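Local coordinates for protein sugar-phosphate aldolase (Thermotoga maritima, PDB 1PVT) that belongs to the class II aldolase and adducin family and has the AraD-like fold of that clan, at residues 12-17 / 67-72. Numbering follows the deposited sequence.
Sequences KVAYWL and SRMREV
Selenomethionine M69 and A14 illustrate how a small side chain lets two helices approach closely: their CA atoms are 4.7 Å apart, and the methyl of A14 faces the short helix 69-72. Traced outward, M69 begins with its CB 3.4 Å from A14 O, a van der Waals contact against the backbone of helix 2-19. With chi1 at -55°, CG stands anti to the carbonyl carbon and meets L17 at its CD2, 4.3 Å off. A bend at chi2 carries M69 SE back beside A14, 4.1 Å from its CB, and a second at chi3 turns CE away from helix 2-19, back over its own turn, 3.5 Å from V72 CG1. In this AraD-like fold, the contact joins the N-terminal helix to the single helical turn that follows strand 58-63, and I30 of the central sheet touches both M69 and L17. The same A14 CB also receives V72 CG2 at 3.3 Å, alongside M69 O at 3.6 Å, so the methyl touches two residues one turn apart. Away from the interface, R68, at the N-cap position, directs NE to E71 OE1 (3.2 Å) in a salt bridge, nearly straight at 163° but reaching the carboxylate from above its plane.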
# COMPACT_ATOMS: atom_id res chain seq x y z
N LYS A 12 -3.42 -9.01 -11.05
CA LYS A 12 -2.19 -9.77 -11.20
C LYS A 12 -1.35 -9.65 -9.93
O LYS A 12 -0.82 -10.64 -9.43
CB LYS A 12 -1.41 -9.27 -12.42
CG LYS A 12 -0.06 -9.94 -12.62
CD LYS A 12 0.57 -9.57 -13.96
CE LYS A 12 2.01 -10.12 -14.08
NZ LYS A 12 2.08 -11.61 -13.96
N VAL A 13 -1.23 -8.44 -9.39
CA VAL A 13 -0.46 -8.22 -8.15
C VAL A 13 -1.10 -8.94 -6.96
O VAL A 13 -0.39 -9.48 -6.11
CB VAL A 13 -0.34 -6.69 -7.84
CG1 VAL A 13 0.08 -6.47 -6.38
CG2 VAL A 13 0.67 -6.05 -8.80
N ALA A 14 -2.43 -8.94 -6.90
CA ALA A 14 -3.14 -9.61 -5.83
C ALA A 14 -2.76 -11.06 -5.85
O ALA A 14 -2.54 -11.66 -4.81
CB ALA A 14 -4.61 -9.49 -6.03
N TYR A 15 -2.69 -11.63 -7.05
CA TYR A 15 -2.33 -13.03 -7.20
C TYR A 15 -0.95 -13.32 -6.66
O TYR A 15 -0.79 -14.17 -5.79
CB TYR A 15 -2.35 -13.44 -8.66
CG TYR A 15 -1.89 -14.86 -8.85
CD1 TYR A 15 -2.68 -15.92 -8.44
CD2 TYR A 15 -0.63 -15.14 -9.38
CE1 TYR A 15 -2.24 -17.23 -8.54
CE2 TYR A 15 -0.17 -16.44 -9.49
CZ TYR A 15 -0.98 -17.49 -9.06
OH TYR A 15 -0.55 -18.80 -9.13
N TRP A 16 0.05 -12.63 -7.17
CA TRP A 16 1.40 -12.86 -6.72
C TRP A 16 1.57 -12.67 -5.23
O TRP A 16 2.36 -13.35 -4.58
CB TRP A 16 2.35 -11.96 -7.49
CG TRP A 16 2.60 -12.58 -8.80
CD1 TRP A 16 1.96 -12.32 -9.98
CD2 TRP A 16 3.43 -13.72 -9.04
NE1 TRP A 16 2.33 -13.24 -10.94
CE2 TRP A 16 3.23 -14.11 -10.38
CE3 TRP A 16 4.32 -14.46 -8.23
CZ2 TRP A 16 3.90 -15.20 -10.94
CZ3 TRP A 16 4.97 -15.54 -8.78
CH2 TRP A 16 4.76 -15.91 -10.13
N LEU A 17 0.81 -11.73 -4.69
CA LEU A 17 0.82 -11.42 -3.27
C LEU A 17 0.38 -12.67 -2.47
O LEU A 17 1.01 -13.05 -1.48
CB LEU A 17 -0.16 -10.26 -3.02
CG LEU A 17 0.22 -8.98 -2.29
CD1 LEU A 17 1.69 -8.71 -2.40
CD2 LEU A 17 -0.58 -7.82 -2.88
N SER A 67 -11.98 -7.86 1.40
CA SER A 67 -11.31 -8.41 0.24
C SER A 67 -10.01 -9.13 0.59
O SER A 67 -9.21 -8.65 1.41
CB SER A 67 -11.03 -7.32 -0.81
OG SER A 67 -9.93 -6.51 -0.44
N ARG A 68 -9.84 -10.29 -0.03
CA ARG A 68 -8.68 -11.13 0.15
C ARG A 68 -8.00 -11.28 -1.20
O ARG A 68 -8.64 -11.60 -2.19
CB ARG A 68 -9.13 -12.48 0.70
CG ARG A 68 -9.63 -12.37 2.11
CD ARG A 68 -10.23 -13.67 2.62
NE ARG A 68 -11.58 -13.88 2.12
CZ ARG A 68 -12.61 -14.27 2.88
NH1 ARG A 68 -12.44 -14.50 4.18
NH2 ARG A 68 -13.80 -14.45 2.32
N MSE A 69 -6.70 -11.04 -1.21
CA MSE A 69 -5.93 -11.12 -2.43
C MSE A 69 -6.11 -12.41 -3.21
O MSE A 69 -6.09 -12.40 -4.44
CB MSE A 69 -4.44 -10.93 -2.12
CG MSE A 69 -4.13 -9.66 -1.36
SE MSE A 69 -4.86 -8.02 -2.16
CE MSE A 69 -6.57 -7.97 -1.25
N ARG A 70 -6.30 -13.52 -2.50
CA ARG A 70 -6.44 -14.81 -3.16
C ARG A 70 -7.76 -14.86 -3.87
O ARG A 70 -8.08 -15.85 -4.52
CB ARG A 70 -6.35 -15.97 -2.17
CG ARG A 70 -7.54 -16.12 -1.23
CD ARG A 70 -7.46 -17.43 -0.42
NE ARG A 70 -8.67 -17.67 0.36
CZ ARG A 70 -8.88 -17.19 1.58
NH1 ARG A 70 -7.95 -16.45 2.17
NH2 ARG A 70 -10.03 -17.45 2.21
N GLU A 71 -8.50 -13.77 -3.75
CA GLU A 71 -9.81 -13.64 -4.37
C GLU A 71 -9.91 -12.46 -5.33
O GLU A 71 -10.46 -12.60 -6.43
CB GLU A 71 -10.89 -13.52 -3.30
CG GLU A 71 -10.86 -14.64 -2.27
CD GLU A 71 -12.16 -14.79 -1.50
OE1 GLU A 71 -12.64 -13.78 -0.92
OE2 GLU A 71 -12.71 -15.92 -1.46
N VAL A 72 -9.37 -11.30 -4.96
CA VAL A 72 -9.48 -10.17 -5.85
C VAL A 72 -8.72 -10.39 -7.15
O VAL A 72 -8.94 -9.69 -8.14
CB VAL A 72 -8.99 -8.86 -5.19
CG1 VAL A 72 -8.81 -9.07 -3.70
CG2 VAL A 72 -7.74 -8.35 -5.87